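Local coordinates for protein Cys-Gly metallodipeptidase DUG1 (Saccharomyces cerevisiae, PDB 4G1P) that hydrolyses the dipeptide Cys-Gly as a zinc- or manganese-dependent M20 metallopeptidase and is the catalytic component of the complex that degrades glutathione in yeast, at residues 202-216 with 410-423. Sequence-based numbering, arbitrary orientation.
With CYS (cysteine), chain E.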
# COMPACT_ATOMS: atom_id res chain seq x y z
N TYR A 202 1.42 18.23 22.64
CA TYR A 202 0.19 17.95 23.39
C TYR A 202 0.51 17.69 24.84
O TYR A 202 1.66 17.40 25.17
CB TYR A 202 -0.51 16.72 22.81
CG TYR A 202 -0.26 16.62 21.33
CD1 TYR A 202 0.86 15.95 20.84
CD2 TYR A 202 -1.08 17.28 20.43
CE1 TYR A 202 1.13 15.91 19.48
CE2 TYR A 202 -0.83 17.24 19.07
CZ TYR A 202 0.27 16.55 18.60
OH TYR A 202 0.53 16.52 17.24
N TRP A 203 -0.51 17.78 25.69
CA TRP A 203 -0.40 17.34 27.07
C TRP A 203 -0.06 15.88 27.03
O TRP A 203 -0.37 15.19 26.06
CB TRP A 203 -1.73 17.47 27.80
CG TRP A 203 -2.21 18.85 28.01
CD1 TRP A 203 -1.57 20.00 27.65
CD2 TRP A 203 -3.44 19.24 28.63
NE1 TRP A 203 -2.33 21.09 28.01
CE2 TRP A 203 -3.48 20.65 28.61
CE3 TRP A 203 -4.50 18.54 29.19
CZ2 TRP A 203 -4.54 21.37 29.15
CZ3 TRP A 203 -5.56 19.26 29.72
CH2 TRP A 203 -5.57 20.66 29.69
N LEU A 204 0.57 15.41 28.09
CA LEU A 204 0.87 13.99 28.22
C LEU A 204 -0.40 13.14 28.19
O LEU A 204 -0.47 12.10 27.53
CB LEU A 204 1.60 13.78 29.54
CG LEU A 204 1.86 12.33 29.93
CD1 LEU A 204 2.80 11.74 28.91
CD2 LEU A 204 2.47 12.31 31.32
N GLY A 205 -1.41 13.59 28.92
CA GLY A 205 -2.63 12.83 29.09
C GLY A 205 -3.76 13.75 28.72
O GLY A 205 -3.59 14.63 27.87
N THR A 206 -4.90 13.59 29.38
CA THR A 206 -6.07 14.37 29.01
C THR A 206 -6.60 15.30 30.11
O THR A 206 -7.56 16.02 29.88
CB THR A 206 -7.21 13.46 28.58
OG1 THR A 206 -7.67 12.72 29.71
CG2 THR A 206 -6.75 12.50 27.48
N LYS A 207 -5.97 15.29 31.27
CA LYS A 207 -6.55 15.94 32.45
C LYS A 207 -5.73 17.11 32.99
O LYS A 207 -6.26 17.98 33.66
CB LYS A 207 -6.73 14.93 33.57
CG LYS A 207 -7.18 13.55 33.11
CD LYS A 207 -6.54 12.45 33.98
CE LYS A 207 -7.12 11.09 33.65
NZ LYS A 207 -8.61 11.14 33.71
N LYS A 208 -4.43 17.13 32.69
CA LYS A 208 -3.54 18.09 33.31
C LYS A 208 -2.55 18.69 32.31
O LYS A 208 -1.83 17.97 31.64
CB LYS A 208 -2.77 17.40 34.44
CG LYS A 208 -2.01 18.36 35.34
CD LYS A 208 -1.16 17.61 36.35
CE LYS A 208 -0.44 18.56 37.31
NZ LYS A 208 0.34 17.79 38.31
N PRO A 209 -2.52 20.03 32.23
CA PRO A 209 -1.63 20.76 31.32
C PRO A 209 -0.17 20.50 31.64
O PRO A 209 0.17 20.13 32.76
CB PRO A 209 -1.99 22.23 31.57
CG PRO A 209 -2.65 22.24 32.90
CD PRO A 209 -3.36 20.94 33.03
N VAL A 210 0.69 20.68 30.65
CA VAL A 210 2.12 20.42 30.81
C VAL A 210 2.92 21.52 30.14
O VAL A 210 2.42 22.26 29.31
CB VAL A 210 2.56 19.04 30.20
CG1 VAL A 210 1.63 17.92 30.63
CG2 VAL A 210 2.60 19.10 28.69
N LEU A 211 4.19 21.62 30.51
CA LEU A 211 5.11 22.40 29.71
C LEU A 211 6.22 21.44 29.30
O LEU A 211 6.64 20.55 30.07
CB LEU A 211 5.64 23.60 30.49
CG LEU A 211 4.56 24.60 30.91
CD1 LEU A 211 5.16 25.72 31.70
CD2 LEU A 211 3.80 25.14 29.71
N THR A 212 6.68 21.58 28.06
CA THR A 212 7.52 20.57 27.49
C THR A 212 8.93 21.08 27.33
O THR A 212 9.15 22.12 26.71
CB THR A 212 6.94 20.06 26.17
OG1 THR A 212 5.69 19.40 26.45
CG2 THR A 212 7.88 19.07 25.50
N TYR A 213 9.88 20.35 27.90
CA TYR A 213 11.28 20.78 27.86
C TYR A 213 12.19 19.86 27.03
O TYR A 213 13.41 20.09 26.96
CB TYR A 213 11.83 20.96 29.28
CG TYR A 213 11.92 19.69 30.11
CD1 TYR A 213 10.85 19.26 30.89
CD2 TYR A 213 13.07 18.93 30.11
CE1 TYR A 213 10.93 18.12 31.63
CE2 TYR A 213 13.16 17.78 30.85
CZ TYR A 213 12.10 17.38 31.61
OH TYR A 213 12.20 16.23 32.36
N GLY A 214 11.62 18.84 26.39
CA GLY A 214 12.40 17.89 25.60
C GLY A 214 11.70 17.18 24.45
O GLY A 214 10.56 16.73 24.58
N LEU A 215 12.39 17.04 23.33
CA LEU A 215 11.85 16.32 22.18
C LEU A 215 12.79 15.23 21.71
O LEU A 215 14.01 15.41 21.70
CB LEU A 215 11.63 17.26 21.01
CG LEU A 215 10.56 18.33 21.14
CD1 LEU A 215 10.92 19.48 20.24
CD2 LEU A 215 9.23 17.75 20.74
N ARG A 216 12.24 14.10 21.29
CA ARG A 216 13.04 13.10 20.61
C ARG A 216 13.24 13.55 19.18
O ARG A 216 12.37 14.22 18.62
CB ARG A 216 12.32 11.78 20.55
CG ARG A 216 12.27 10.99 21.80
CD ARG A 216 11.07 10.12 21.64
NE ARG A 216 11.27 8.74 22.00
CZ ARG A 216 10.33 7.81 21.86
NH1 ARG A 216 9.16 8.13 21.34
NH2 ARG A 216 10.57 6.56 22.24
N TYR A 410 -5.56 27.26 34.24
CA TYR A 410 -6.05 25.94 34.61
C TYR A 410 -6.04 25.65 36.12
O TYR A 410 -6.38 24.54 36.53
CB TYR A 410 -5.26 24.85 33.88
CG TYR A 410 -5.45 24.83 32.39
CD1 TYR A 410 -6.58 24.28 31.82
CD2 TYR A 410 -4.46 25.34 31.54
CE1 TYR A 410 -6.73 24.24 30.45
CE2 TYR A 410 -4.60 25.31 30.17
CZ TYR A 410 -5.74 24.76 29.63
OH TYR A 410 -5.89 24.72 28.25
N GLY A 411 -5.66 26.63 36.93
CA GLY A 411 -5.75 26.49 38.37
C GLY A 411 -4.84 25.45 39.02
O GLY A 411 -4.99 25.17 40.21
N VAL A 412 -3.93 24.87 38.25
CA VAL A 412 -2.90 23.98 38.79
C VAL A 412 -1.60 24.33 38.12
O VAL A 412 -1.59 25.00 37.09
CB VAL A 412 -3.18 22.50 38.52
CG1 VAL A 412 -4.35 22.01 39.34
CG2 VAL A 412 -3.44 22.26 37.04
N ASP A 413 -0.48 23.90 38.69
CA ASP A 413 0.80 24.08 38.02
C ASP A 413 1.00 22.93 37.05
O ASP A 413 0.64 21.79 37.34
CB ASP A 413 1.95 24.19 39.03
CG ASP A 413 1.88 25.46 39.87
OD1 ASP A 413 2.01 26.57 39.31
OD2 ASP A 413 1.71 25.35 41.11
N PRO A 414 1.54 23.22 35.87
CA PRO A 414 1.71 22.18 34.85
C PRO A 414 2.77 21.19 35.23
O PRO A 414 3.73 21.58 35.87
CB PRO A 414 2.19 22.97 33.64
CG PRO A 414 2.84 24.18 34.23
CD PRO A 414 2.00 24.53 35.41
N ASP A 415 2.62 19.93 34.85
CA ASP A 415 3.73 19.00 34.92
C ASP A 415 4.81 19.45 33.95
O ASP A 415 4.52 20.11 32.95
CB ASP A 415 3.29 17.58 34.58
CG ASP A 415 2.54 16.92 35.72
OD1 ASP A 415 2.64 17.43 36.86
OD2 ASP A 415 1.85 15.90 35.50
N PHE A 416 6.05 19.11 34.25
CA PHE A 416 7.14 19.36 33.32
C PHE A 416 7.49 18.07 32.59
O PHE A 416 7.91 17.09 33.20
CB PHE A 416 8.34 19.94 34.04
CG PHE A 416 8.17 21.37 34.45
CD1 PHE A 416 7.41 21.70 35.55
CD2 PHE A 416 8.78 22.39 33.74
CE1 PHE A 416 7.26 23.02 35.94
CE2 PHE A 416 8.63 23.71 34.11
CZ PHE A 416 7.88 24.03 35.22
N THR A 417 7.29 18.05 31.28
CA THR A 417 7.33 16.80 30.56
C THR A 417 8.24 16.87 29.36
O THR A 417 8.58 17.95 28.87
CB THR A 417 5.95 16.43 30.01
OG1 THR A 417 5.52 17.44 29.10
CG2 THR A 417 4.94 16.30 31.13
N ARG A 418 8.63 15.70 28.87
CA ARG A 418 9.31 15.63 27.60
C ARG A 418 8.32 15.13 26.57
O ARG A 418 7.16 14.90 26.89
CB ARG A 418 10.55 14.74 27.73
CG ARG A 418 11.58 15.38 28.64
CD ARG A 418 12.67 14.42 29.03
NE ARG A 418 13.59 14.18 27.94
CZ ARG A 418 14.79 13.63 28.10
NH1 ARG A 418 15.20 13.31 29.31
NH2 ARG A 418 15.58 13.44 27.06
N GLU A 419 8.76 15.00 25.33
CA GLU A 419 7.89 14.58 24.24
C GLU A 419 8.46 13.37 23.51
O GLU A 419 9.66 13.32 23.20
CB GLU A 419 7.72 15.70 23.23
CG GLU A 419 6.33 16.29 23.17
CD GLU A 419 5.27 15.30 22.76
OE1 GLU A 419 5.51 14.52 21.81
OE2 GLU A 419 4.19 15.29 23.40
N GLY A 420 7.58 12.41 23.22
CA GLY A 420 7.93 11.31 22.35
C GLY A 420 8.01 11.77 20.91
O GLY A 420 8.79 11.24 20.11
N GLY A 421 7.21 12.77 20.57
CA GLY A 421 7.18 13.31 19.23
C GLY A 421 8.39 14.19 18.94
O GLY A 421 9.28 14.30 19.79
N SER A 422 8.39 14.82 17.77
CA SER A 422 9.52 15.59 17.31
C SER A 422 9.12 16.90 16.67
O SER A 422 8.10 17.00 16.00
CB SER A 422 10.29 14.79 16.28
OG SER A 422 10.60 13.53 16.82
N ILE A 423 9.92 17.93 16.89
CA ILE A 423 9.77 19.17 16.15
C ILE A 423 11.14 19.55 15.67
O ILE A 423 11.82 20.34 16.29
CB ILE A 423 9.19 20.28 17.01
CG1 ILE A 423 7.90 19.81 17.68
CG2 ILE A 423 8.95 21.50 16.16
CD1 ILE A 423 7.39 20.74 18.78
N CYS E . 5.66 14.43 12.39
CA CYS E . 6.76 13.50 12.25
C CYS E . 7.03 12.84 13.60
O CYS E . 7.25 13.51 14.61
CB CYS E . 8.00 14.21 11.70
SG CYS E . 9.39 13.15 11.42
O HOH W 1 1.97 20.40 39.45
O HOH W 2 9.71 15.33 33.68
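Leu211 bonds through its N and O to Asp415 and Thr417 and so sits opposite Phe416, a worked example of parallel strand pairing. Leu211 N reaches Asp415 O at 2.9 Å, Leu211 O takes Thr417 N, and Thr417 O receives Tyr213 N at 2.9 Å, three nearly straight bonds. Strand 415-419 thus joins a mixed sheet in which strand 210-226 also pairs antiparallel with strands 340-349 and 378-391; helix 397-410 packs against Leu211. On one face, buried Thr417 sets CG2 against Val210 CG1 (3.7 Å), while its OG1 accepts a weak bond from Thr212 OG1, whose stronger partner is Asn201. Leu215 CD2 packs on Glu419 CB, and its CD1 meets Ile423.

Arg418 points to the opposite face, with Leu211 and Phe416. Tyr213 has its CG between backbone N and carbonyl carbon (chi1 66°), which swings the ring over to Arg418, whose CG lies 3.9 Å from the centroid in a CH-pi contact. A water accepts from Tyr213 OH and donates to Phe416 O. Replacing the tyrosine by an alanine is likely to leave Arg418 CG without its aromatic face and the water without its phenolic donor.

Exposed Val412 and partly exposed Tyr410 and Lys208 form the solvent side. Buried behind them, Trp203 turns its edge to the Tyr410 face in a T-shaped stack, planes at 81°. Lys208, extended beyond CG, brings NZ to Asp415 OD1 (2.7 Å) from above the carboxylate plane; a water bound to Asp413 O ties weakly to NZ. Glu286 gives NZ a second acidic partner, and the backbone N of Glu286 bonds to Asp415 OD2.

Past Glu419, Gly421 N bonds Glu419 OE1. Ser422, lining the glycine and cysteine pockets, engages Arg216 O through its hydroxyl, and Arg216 NH2 bonds Tyr316 O of its own chain and Gly238 O of the second subunit: pocket wall and dimer interface meet here.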